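Prolyl endopeptidase (Myxococcus xanthus, PDB 2BKL) is a serine protease of the prolyl oligopeptidase family that probably hydrolyses oligopeptides on the carboxyl side of proline and, less readily, alanine. Local coordinates at residues N252-K257 with L266-V271; A273-H278 with T288-P293; A292-V297 with V314-S319; H331-Y336 with A365-G370. All blocks are in the same frame, centred on the assembly; numbering follows the deposited sequence.

Contact 1: N252-K257 with L266-V271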
# COMPACT_ATOMS: atom_id res chain seq x y z
N ASN A 252 -15.13 5.03 -11.08
CA ASN A 252 -14.43 6.13 -11.73
C ASN A 252 -15.04 6.48 -13.07
O ASN A 252 -15.80 5.71 -13.64
CB ASN A 252 -12.93 5.83 -11.90
CG ASN A 252 -12.65 4.74 -12.91
OD1 ASN A 252 -12.68 3.56 -12.56
ND2 ASN A 252 -12.30 5.12 -14.14
N ASP A 253 -14.69 7.67 -13.54
CA ASP A 253 -14.99 8.12 -14.89
C ASP A 253 -13.75 8.05 -15.72
O ASP A 253 -12.63 8.15 -15.22
CB ASP A 253 -15.44 9.58 -14.87
CG ASP A 253 -16.67 9.80 -14.03
OD1 ASP A 253 -17.48 8.86 -13.87
OD2 ASP A 253 -16.89 10.92 -13.51
N VAL A 254 -13.93 7.98 -17.04
CA VAL A 254 -12.82 8.05 -17.98
C VAL A 254 -13.13 9.06 -19.09
O VAL A 254 -14.16 8.93 -19.74
CB VAL A 254 -12.49 6.68 -18.62
CG1 VAL A 254 -11.26 6.81 -19.52
CG2 VAL A 254 -12.24 5.63 -17.55
N TYR A 255 -12.24 10.02 -19.27
CA TYR A 255 -12.25 10.97 -20.37
C TYR A 255 -11.04 10.73 -21.26
O TYR A 255 -10.00 10.25 -20.82
CB TYR A 255 -12.24 12.40 -19.83
CG TYR A 255 -13.51 12.76 -19.08
CD1 TYR A 255 -13.68 12.43 -17.73
CD2 TYR A 255 -14.55 13.43 -19.72
CE1 TYR A 255 -14.85 12.75 -17.06
CE2 TYR A 255 -15.72 13.77 -19.03
CZ TYR A 255 -15.87 13.42 -17.72
OH TYR A 255 -17.04 13.76 -17.05
N TRP A 256 -11.16 11.08 -22.54
CA TRP A 256 -10.03 10.98 -23.44
C TRP A 256 -10.10 12.01 -24.54
O TRP A 256 -11.14 12.58 -24.81
CB TRP A 256 -9.96 9.59 -24.06
CG TRP A 256 -11.06 9.27 -25.03
CD1 TRP A 256 -12.34 8.92 -24.74
CD2 TRP A 256 -10.95 9.22 -26.46
NE1 TRP A 256 -13.05 8.69 -25.90
CE2 TRP A 256 -12.21 8.86 -26.96
CE3 TRP A 256 -9.92 9.48 -27.36
CZ2 TRP A 256 -12.46 8.73 -28.33
CZ3 TRP A 256 -10.16 9.35 -28.71
CH2 TRP A 256 -11.42 8.98 -29.18
N LYS A 257 -8.94 12.23 -25.13
CA LYS A 257 -8.85 13.00 -26.36
C LYS A 257 -7.59 12.63 -27.10
O LYS A 257 -6.69 11.98 -26.57
CB LYS A 257 -8.87 14.49 -26.09
CG LYS A 257 -7.69 15.08 -25.35
CD LYS A 257 -8.10 16.49 -24.97
CE LYS A 257 -6.99 17.42 -24.84
NZ LYS A 257 -7.67 18.76 -24.71
N LEU A 266 -16.11 12.07 -23.16
CA LEU A 266 -16.43 11.11 -22.11
C LEU A 266 -16.43 9.71 -22.67
O LEU A 266 -17.21 9.41 -23.56
CB LEU A 266 -17.82 11.39 -21.54
CG LEU A 266 -18.35 10.46 -20.45
CD1 LEU A 266 -17.52 10.58 -19.18
CD2 LEU A 266 -19.84 10.80 -20.17
N LEU A 267 -15.54 8.86 -22.18
CA LEU A 267 -15.64 7.44 -22.51
C LEU A 267 -16.76 6.77 -21.73
O LEU A 267 -17.62 6.08 -22.31
CB LEU A 267 -14.34 6.70 -22.29
CG LEU A 267 -14.36 5.23 -22.64
CD1 LEU A 267 -14.58 5.00 -24.15
CD2 LEU A 267 -13.07 4.59 -22.19
N VAL A 268 -16.75 6.95 -20.41
CA VAL A 268 -17.74 6.35 -19.55
C VAL A 268 -17.77 7.05 -18.21
O VAL A 268 -16.75 7.50 -17.69
CB VAL A 268 -17.50 4.83 -19.37
CG1 VAL A 268 -16.14 4.54 -18.74
CG2 VAL A 268 -18.60 4.20 -18.55
N LYS A 269 -18.98 7.23 -17.68
CA LYS A 269 -19.21 7.77 -16.36
C LYS A 269 -19.59 6.58 -15.50
O LYS A 269 -20.63 5.95 -15.71
CB LYS A 269 -20.34 8.80 -16.40
CG LYS A 269 -20.67 9.47 -15.07
CD LYS A 269 -20.96 10.98 -15.25
CE LYS A 269 -22.06 11.47 -14.31
NZ LYS A 269 -22.25 12.96 -14.39
N GLY A 270 -18.73 6.21 -14.56
CA GLY A 270 -18.97 5.03 -13.76
C GLY A 270 -20.02 5.25 -12.69
O GLY A 270 -20.01 6.27 -11.99
N VAL A 271 -20.94 4.30 -12.60
CA VAL A 271 -21.99 4.27 -11.59
C VAL A 271 -21.86 2.94 -10.89
O VAL A 271 -22.33 1.90 -11.37
CB VAL A 271 -23.37 4.45 -12.25
CG1 VAL A 271 -24.47 4.48 -11.17
CG2 VAL A 271 -23.39 5.70 -13.08
O HOH W 1 -16.07 8.58 -26.04

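Contact 2: A273-H278 with T288-P293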
# COMPACT_ATOMS: atom_id res chain seq x y z
N ALA A 273 -19.17 1.28 -10.77
CA ALA A 273 -18.25 0.48 -11.57
C ALA A 273 -16.97 1.27 -11.87
O ALA A 273 -17.00 2.50 -11.96
CB ALA A 273 -18.90 0.06 -12.89
N LYS A 274 -15.87 0.53 -11.97
CA LYS A 274 -14.57 1.05 -12.34
C LYS A 274 -14.17 0.61 -13.71
O LYS A 274 -14.59 -0.46 -14.18
CB LYS A 274 -13.49 0.59 -11.36
CG LYS A 274 -13.67 1.11 -9.99
CD LYS A 274 -12.59 0.56 -9.04
CE LYS A 274 -12.90 -0.88 -8.68
NZ LYS A 274 -11.95 -1.41 -7.69
N TYR A 275 -13.31 1.41 -14.33
CA TYR A 275 -12.84 1.20 -15.69
C TYR A 275 -11.39 1.64 -15.80
O TYR A 275 -11.07 2.78 -15.45
CB TYR A 275 -13.66 2.01 -16.69
CG TYR A 275 -15.12 1.79 -16.61
CD1 TYR A 275 -15.90 2.44 -15.64
CD2 TYR A 275 -15.77 0.96 -17.52
CE1 TYR A 275 -17.29 2.23 -15.58
CE2 TYR A 275 -17.14 0.75 -17.46
CZ TYR A 275 -17.90 1.38 -16.47
OH TYR A 275 -19.26 1.18 -16.40
N GLU A 276 -10.53 0.77 -16.32
CA GLU A 276 -9.14 1.08 -16.62
C GLU A 276 -8.91 0.80 -18.09
O GLU A 276 -9.34 -0.23 -18.60
CB GLU A 276 -8.23 0.19 -15.78
CG GLU A 276 -6.75 0.43 -15.98
CD GLU A 276 -5.90 -0.61 -15.28
OE1 GLU A 276 -6.30 -1.13 -14.22
OE2 GLU A 276 -4.80 -0.92 -15.79
N VAL A 277 -8.24 1.71 -18.79
CA VAL A 277 -8.11 1.63 -20.23
C VAL A 277 -6.65 1.63 -20.68
O VAL A 277 -5.81 2.39 -20.15
CB VAL A 277 -8.82 2.81 -20.93
CG1 VAL A 277 -8.84 2.59 -22.44
CG2 VAL A 277 -10.18 3.00 -20.37
N HIS A 278 -6.34 0.76 -21.64
CA HIS A 278 -5.05 0.78 -22.33
C HIS A 278 -5.32 0.82 -23.82
O HIS A 278 -6.16 0.10 -24.31
CB HIS A 278 -4.25 -0.45 -21.93
CG HIS A 278 -3.85 -0.43 -20.49
ND1 HIS A 278 -2.96 0.49 -19.98
CD2 HIS A 278 -4.27 -1.18 -19.44
CE1 HIS A 278 -2.84 0.31 -18.67
NE2 HIS A 278 -3.62 -0.71 -18.32
N THR A 288 -12.95 -3.78 -16.62
CA THR A 288 -14.05 -3.23 -15.82
C THR A 288 -14.81 -4.26 -15.02
O THR A 288 -14.86 -5.45 -15.39
CB THR A 288 -15.01 -2.45 -16.77
OG1 THR A 288 -16.07 -1.86 -16.02
CG2 THR A 288 -15.69 -3.38 -17.74
N ASP A 289 -15.41 -3.79 -13.92
CA ASP A 289 -16.34 -4.59 -13.15
C ASP A 289 -17.82 -4.30 -13.49
O ASP A 289 -18.72 -4.83 -12.85
CB ASP A 289 -16.07 -4.54 -11.62
CG ASP A 289 -16.13 -3.18 -11.07
OD1 ASP A 289 -16.67 -2.28 -11.74
OD2 ASP A 289 -15.67 -2.92 -9.91
N GLU A 290 -18.05 -3.49 -14.52
CA GLU A 290 -19.42 -3.25 -14.96
C GLU A 290 -20.08 -4.55 -15.39
O GLU A 290 -19.59 -5.22 -16.31
CB GLU A 290 -19.44 -2.23 -16.09
CG GLU A 290 -20.85 -1.69 -16.37
CD GLU A 290 -21.02 -1.24 -17.80
OE1 GLU A 290 -20.44 -0.19 -18.19
OE2 GLU A 290 -21.78 -1.91 -18.54
N GLY A 291 -21.16 -4.92 -14.70
CA GLY A 291 -21.85 -6.18 -14.93
C GLY A 291 -20.98 -7.41 -14.77
O GLY A 291 -21.27 -8.44 -15.36
N ALA A 292 -19.95 -7.32 -13.93
CA ALA A 292 -18.97 -8.39 -13.78
C ALA A 292 -18.15 -8.14 -12.51
O ALA A 292 -17.10 -7.55 -12.56
CB ALA A 292 -18.05 -8.43 -15.01
N PRO A 293 -18.66 -8.54 -11.36
CA PRO A 293 -17.97 -8.34 -10.09
C PRO A 293 -16.51 -8.81 -10.04
O PRO A 293 -15.71 -8.15 -9.42
CB PRO A 293 -18.82 -9.12 -9.10
CG PRO A 293 -20.20 -9.04 -9.69
CD PRO A 293 -19.99 -9.14 -11.18

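Contact 3: A292-V297 with V314-S319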
# COMPACT_ATOMS: atom_id res chain seq x y z
N ALA A 292 -19.95 -7.32 -13.93
CA ALA A 292 -18.97 -8.39 -13.78
C ALA A 292 -18.15 -8.14 -12.51
O ALA A 292 -17.10 -7.55 -12.56
CB ALA A 292 -18.05 -8.43 -15.01
N PRO A 293 -18.66 -8.54 -11.36
CA PRO A 293 -17.97 -8.34 -10.09
C PRO A 293 -16.51 -8.81 -10.04
O PRO A 293 -15.71 -8.15 -9.42
CB PRO A 293 -18.82 -9.12 -9.10
CG PRO A 293 -20.20 -9.04 -9.69
CD PRO A 293 -19.99 -9.14 -11.18
N ARG A 294 -16.17 -9.91 -10.74
CA ARG A 294 -14.78 -10.37 -10.86
C ARG A 294 -14.02 -9.87 -12.10
O ARG A 294 -12.90 -10.31 -12.37
CB ARG A 294 -14.73 -11.89 -10.79
CG ARG A 294 -15.10 -12.46 -9.41
CD ARG A 294 -15.05 -13.98 -9.38
NE ARG A 294 -15.92 -14.56 -10.40
CZ ARG A 294 -17.18 -14.88 -10.24
NH1 ARG A 294 -17.79 -14.74 -9.06
NH2 ARG A 294 -17.86 -15.36 -11.27
N GLN A 295 -14.63 -8.91 -12.81
CA GLN A 295 -14.06 -8.15 -13.93
C GLN A 295 -13.99 -8.90 -15.24
O GLN A 295 -13.97 -10.13 -15.30
CB GLN A 295 -12.70 -7.51 -13.57
CG GLN A 295 -12.84 -6.50 -12.43
CD GLN A 295 -11.84 -5.36 -12.46
OE1 GLN A 295 -12.23 -4.21 -12.67
NE2 GLN A 295 -10.57 -5.65 -12.21
N ARG A 296 -13.96 -8.10 -16.29
CA ARG A 296 -13.93 -8.58 -17.66
C ARG A 296 -13.26 -7.53 -18.53
O ARG A 296 -12.98 -6.42 -18.05
CB ARG A 296 -15.36 -8.88 -18.15
CG ARG A 296 -16.33 -7.72 -18.10
CD ARG A 296 -17.69 -8.13 -18.63
NE ARG A 296 -18.76 -7.19 -18.36
CZ ARG A 296 -19.96 -7.27 -18.93
NH1 ARG A 296 -20.24 -8.25 -19.79
NH2 ARG A 296 -20.87 -6.37 -18.64
N VAL A 297 -12.98 -7.88 -19.77
CA VAL A 297 -12.32 -6.98 -20.72
C VAL A 297 -13.13 -6.76 -21.98
O VAL A 297 -13.57 -7.71 -22.61
CB VAL A 297 -10.90 -7.45 -21.12
CG1 VAL A 297 -10.20 -6.37 -21.94
CG2 VAL A 297 -10.07 -7.80 -19.87
N VAL A 314 -12.83 -10.69 -23.26
CA VAL A 314 -12.45 -11.61 -22.19
C VAL A 314 -13.59 -11.61 -21.19
O VAL A 314 -13.75 -10.66 -20.41
CB VAL A 314 -11.13 -11.23 -21.48
CG1 VAL A 314 -10.80 -12.27 -20.36
CG2 VAL A 314 -10.00 -11.17 -22.44
N PRO A 315 -14.48 -12.59 -21.26
CA PRO A 315 -15.60 -12.63 -20.33
C PRO A 315 -15.19 -12.82 -18.89
O PRO A 315 -14.08 -13.24 -18.61
CB PRO A 315 -16.42 -13.84 -20.82
CG PRO A 315 -16.05 -13.99 -22.21
CD PRO A 315 -14.59 -13.64 -22.29
N GLU A 316 -16.07 -12.46 -17.97
CA GLU A 316 -15.84 -12.74 -16.57
C GLU A 316 -15.56 -14.23 -16.36
O GLU A 316 -16.28 -15.08 -16.90
CB GLU A 316 -17.06 -12.32 -15.74
CG GLU A 316 -16.86 -12.33 -14.24
CD GLU A 316 -18.10 -11.95 -13.44
OE1 GLU A 316 -19.23 -12.07 -13.97
OE2 GLU A 316 -17.94 -11.59 -12.26
N ASP A 317 -14.55 -14.52 -15.57
CA ASP A 317 -14.22 -15.91 -15.27
C ASP A 317 -15.26 -16.54 -14.36
O ASP A 317 -15.93 -15.85 -13.60
CB ASP A 317 -12.82 -15.99 -14.64
CG ASP A 317 -12.28 -17.41 -14.62
OD1 ASP A 317 -12.48 -18.11 -13.61
OD2 ASP A 317 -11.63 -17.87 -15.57
N SER A 318 -15.41 -17.86 -14.46
CA SER A 318 -16.42 -18.55 -13.66
C SER A 318 -16.14 -18.48 -12.16
O SER A 318 -17.07 -18.56 -11.37
CB SER A 318 -16.58 -20.02 -14.12
OG SER A 318 -15.37 -20.74 -14.00
N SER A 319 -14.87 -18.32 -11.77
CA SER A 319 -14.52 -18.24 -10.36
C SER A 319 -13.41 -17.25 -10.01
O SER A 319 -13.41 -16.77 -8.89
CB SER A 319 -14.16 -19.62 -9.82
OG SER A 319 -12.99 -20.10 -10.44
O HOH W 2 -12.89 -12.62 -14.07
O HOH W 3 -12.02 -12.50 -16.91

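Contact 4: H331-Y336 with A365-G370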
# COMPACT_ATOMS: atom_id res chain seq x y z
N HIS A 331 0.28 -9.05 -27.16
CA HIS A 331 -0.69 -9.92 -26.50
C HIS A 331 -1.23 -9.23 -25.24
O HIS A 331 -0.69 -8.22 -24.77
CB HIS A 331 -0.01 -11.23 -26.07
CG HIS A 331 0.31 -12.16 -27.19
ND1 HIS A 331 1.21 -11.85 -28.18
CD2 HIS A 331 -0.15 -13.40 -27.49
CE1 HIS A 331 1.27 -12.84 -29.06
NE2 HIS A 331 0.46 -13.80 -28.65
N LEU A 332 -2.33 -9.76 -24.72
CA LEU A 332 -2.83 -9.41 -23.39
C LEU A 332 -2.27 -10.35 -22.34
O LEU A 332 -2.26 -11.54 -22.53
CB LEU A 332 -4.36 -9.50 -23.38
CG LEU A 332 -5.10 -8.60 -24.37
CD1 LEU A 332 -6.57 -8.87 -24.27
CD2 LEU A 332 -4.82 -7.14 -24.16
N SER A 333 -1.80 -9.80 -21.22
CA SER A 333 -1.41 -10.58 -20.05
C SER A 333 -2.40 -10.28 -18.94
O SER A 333 -2.58 -9.15 -18.57
CB SER A 333 0.02 -10.28 -19.61
OG SER A 333 0.41 -11.16 -18.57
N LEU A 334 -3.03 -11.34 -18.44
CA LEU A 334 -4.18 -11.24 -17.54
C LEU A 334 -3.77 -11.86 -16.20
O LEU A 334 -3.44 -13.05 -16.10
CB LEU A 334 -5.37 -12.00 -18.11
CG LEU A 334 -5.79 -11.70 -19.56
CD1 LEU A 334 -6.84 -12.66 -20.05
CD2 LEU A 334 -6.31 -10.34 -19.61
N GLU A 335 -3.84 -11.05 -15.15
CA GLU A 335 -3.49 -11.49 -13.80
C GLU A 335 -4.77 -11.77 -13.05
O GLU A 335 -5.56 -10.87 -12.77
CB GLU A 335 -2.70 -10.41 -13.07
CG GLU A 335 -2.23 -10.82 -11.68
CD GLU A 335 -1.75 -9.65 -10.84
OE1 GLU A 335 -1.78 -8.48 -11.27
OE2 GLU A 335 -1.40 -9.92 -9.68
N TYR A 336 -4.97 -13.04 -12.71
CA TYR A 336 -6.13 -13.56 -11.96
C TYR A 336 -5.70 -13.93 -10.54
O TYR A 336 -4.54 -14.21 -10.27
CB TYR A 336 -6.72 -14.78 -12.63
CG TYR A 336 -7.49 -14.47 -13.89
CD1 TYR A 336 -8.83 -14.09 -13.85
CD2 TYR A 336 -6.89 -14.53 -15.13
CE1 TYR A 336 -9.54 -13.83 -15.01
CE2 TYR A 336 -7.55 -14.25 -16.26
CZ TYR A 336 -8.90 -13.91 -16.22
OH TYR A 336 -9.60 -13.62 -17.37
N ALA A 365 2.60 -14.23 -7.77
CA ALA A 365 3.22 -13.81 -9.03
C ALA A 365 2.65 -12.50 -9.49
O ALA A 365 1.43 -12.32 -9.46
CB ALA A 365 3.02 -14.86 -10.09
N SER A 366 3.50 -11.58 -9.99
CA SER A 366 3.03 -10.37 -10.63
C SER A 366 2.51 -10.68 -12.03
O SER A 366 2.80 -11.74 -12.60
CB SER A 366 4.16 -9.34 -10.73
OG SER A 366 5.10 -9.72 -11.74
N ASN A 367 1.80 -9.73 -12.61
CA ASN A 367 1.50 -9.79 -14.02
C ASN A 367 2.79 -9.63 -14.80
O ASN A 367 3.81 -9.18 -14.27
CB ASN A 367 0.46 -8.73 -14.40
CG ASN A 367 -0.33 -9.10 -15.65
OD1 ASN A 367 -0.17 -10.15 -16.19
ND2 ASN A 367 -1.24 -8.23 -16.04
N LEU A 368 2.76 -10.01 -16.06
CA LEU A 368 3.89 -9.76 -16.92
C LEU A 368 4.09 -8.27 -17.11
O LEU A 368 3.13 -7.49 -17.22
CB LEU A 368 3.69 -10.43 -18.26
CG LEU A 368 3.69 -11.94 -18.29
CD1 LEU A 368 3.47 -12.43 -19.72
CD2 LEU A 368 4.97 -12.50 -17.72
N MET A 369 5.36 -7.88 -17.10
CA MET A 369 5.80 -6.51 -17.20
C MET A 369 6.73 -6.37 -18.40
O MET A 369 7.70 -7.11 -18.53
CB MET A 369 6.56 -6.10 -15.94
CG MET A 369 5.68 -6.07 -14.71
SD MET A 369 6.69 -5.78 -13.28
CE MET A 369 7.11 -7.36 -12.91
N GLY A 370 6.46 -5.38 -19.22
CA GLY A 370 7.25 -5.12 -20.40
C GLY A 370 6.63 -4.01 -21.20
O GLY A 370 6.16 -3.02 -20.64
O HOH W 4 1.08 -7.33 -11.07

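Contact 1: N252-K257 with L266-V271
Val-254 faces both Leu-267 and Val-268, which identifies a classic beta bulge in the antiparallel hairpin of strands 251-257 and 265-269. Its N-H gives a straight bond to Val-268 O (2.9 Å, 166°), while its carbonyl oxygen serves two donors: Leu-267 N at 2.8 Å and, weakly, Val-268 N at 3.3 Å. The extra residue shifts the register by one between Val-254 and Tyr-255.

The tight part lies on the face of Val-254. There CG1, anti to the backbone N (chi1 -176°), runs alongside Leu-267 and meets its CD2 at 3.9 Å. Tyr-275 and Val-277 of strand 275-280 close over this patch, so it forms part of the packing between neighbouring propeller blades.

The other face packs as closely at Tyr-255 but is more open to solvent: Leu-266 and Lys-269 are exposed, although Asp-253 is buried. Leu-266 lays CD1 over one face of the Tyr-255 ring, 3.9 Å from the centroid and displaced toward the rim, a CH-pi contact. The alkyl chain of Lys-269 lies beside Asp-253, but NZ stays 5.8 Å from Asp-253 OD2, too far for a salt bridge. Toward the hairpin's turn, a water accepts from Trp-256 NE1 and donates to Leu-266 O.

Asp-253 OD1 instead accepts the N-H of Gly-270 (3.0 Å) and forms a salt bridge with Arg-247. A buried carboxylate held by a backbone donor and a guanidinium is probably kept ionised, and it ties Gly-270 to Arg-247 of strand 241-247 in the same blade.

Contact 2: A273-H278 with T288-P293
Lys-274, Tyr-275, Thr-288, Asp-289 and Glu-290 form a mostly buried, polar contact at the open end of the beta hairpin 275-280/283-288, in the N-terminal beta-propeller. Beyond a single antiparallel non-hydrogen-bonded pair, Tyr-275 with Thr-288, side chains take over from regular strand pairing. The second segment leaves its strand through an ST turn and a type II beta turn from Asp-289 to Ala-292.

Thr-288 OG1 is the hub. It donates to Lys-274 O (2.7 Å), approaching 26° off the carbonyl plane, and accepts the N-H of Glu-290 (3.0 Å) to close the ST turn. The same oxygen sits 3.1 Å above one face of the Tyr-275 ring, offset toward the rim.

Asp-289 reaches back to the other strand. With chi1 at 59°, CG lies between its own backbone N and carbonyl carbon, and OD1 accepts the N-H of Lys-274 at 2.9 Å on its syn side, 30° out of the carboxylate plane. The lysine ammonium is engaged elsewhere, by Trp-249 O; Trp-249 belongs to the pocket of the bound benzyloxycarbonyl-Ala-Pro, which lies about 11 Å from the Lys-274 side chain.

Glu-290 finishes the grip, its OE2 in a salt bridge with Arg-307. Its OE1 lies in the plane of the Tyr-275 ring at the edge, and Tyr-275 OH donates to the anti lone pair of that oxygen over a short 2.5 Å.

Contact 3: A292-V297 with V314-S319
Arg-294 and Glu-316 meet twice, once through the arginine's backbone and once through its side chain. The backbone bond is the stronger: Arg-294 N donates to Glu-316 OE2 (2.9 Å, 167°), on the anti side but tilted out of the carboxylate plane. Glu-316 can reach it because its chain is extended from CB onward, carrying the carboxylate past Ala-292 to the type I turn that spans Ala-292 to Gln-295.

Along the Arg-294 side chain, CB lies 3.5 Å from Glu-316 OE2, and CG is still beside that oxygen but farther off. CD has moved on to Ser-319 O, at 3.3 Å. The bend at chi3 (-56°) then swings the guanidinium back across the 314-319 loop. NE makes a weak bond to Asp-317 O, and NH2 a better one to the same carbonyl at 3.1 Å; that oxygen lies in the guanidinium plane, at its edge. One face of the group is stacked against the Glu-316 carboxylate, the planes 20° apart, whereas Ser-318 O and Ser-319 CA lie over the opposite face. The resulting salt bridge, NH2 to OE2 at 3.9 Å, is long and purely electrostatic, since no N-H points at the oxygen.

Strand pairing survives at the other end, where Val-297 and Val-314 exchange two straight backbone bonds, one of them Val-297 N to Val-314 O at 3.0 Å. These valines belong to strands 296-300 and 311-314, the last two of their blade; Val-314 packs on Leu-334 and Tyr-336 of strand 331-338 in the following blade, and the Pro-293 backbone bonds to Lys-491 of helix 491-495.

Contact 4: H331-Y336 with A365-G370
Ser-333 and Asn-367 grip each other through two hydrogen bonds that close a ring between strand 331-338 and the loop after strand 364-365. Ser-333 OG donates to Asn-367 OD1 at 2.6 Å, and Asn-367 ND2 returns a bond to Ser-333 O (3.0 Å, 165°). The acceptor of the second bond lies in the amide plane, yet the donor stands well above the plane of the Ser-333 carbonyl, so the N-H is well aimed while the oxygen is approached off its lone pairs.

Conformation makes this possible on both sides. Ser-333 OG points away from its backbone N (chi1 -173°), which sends the hydroxyl across toward the loop. Asn-367 has a similar first torsion, and its chi2 near zero directs OD1 so that it also receives a weak bond from the next backbone N-H, that of Leu-368. Leu-368 lays CB, CG and CD1 alongside the serine hydroxyl, CB at 3.4 Å from OG, and thus shields the short bond with hydrocarbon.

Glu-335 extends past the amide on the same side of its strand. Its CB packs on Asn-367 CG at 3.7 Å, and OE1, whose firmest protein partner is Ser-324 OG, takes a bond from a water (3.1 Å) that in turn accepts from Asn-367 N (2.9 Å).

Because donor and acceptor of one amide are both used, the flip state of Asn-367 is fixed. Side-chain and water-mediated bonds thus add polar, directional links to the face-to-face packing of two consecutive blades.

In the fold
All four contacts belong to the N-terminal beta-propeller and follow one another along the chain. Contact 1 joins the last two strands of the blade 229-269. Contacts 2 and 3 belong to the next blade, 275-314, share Ala-292 and Pro-293, and lie about 9 Å apart between centres. Contact 4 links the blade 321-356 to the loop between the first two strands of the blade 364-405. Centres of contacts 1 and 2 are about 11 Å apart, and those of 3 and 4 about 16 Å; each of these pairs touches across a blade boundary. Together they trace a continuous arc through four consecutive four-stranded sheets, consistent with the seven-bladed propeller of prolyl oligopeptidases, which faces the catalytic domain.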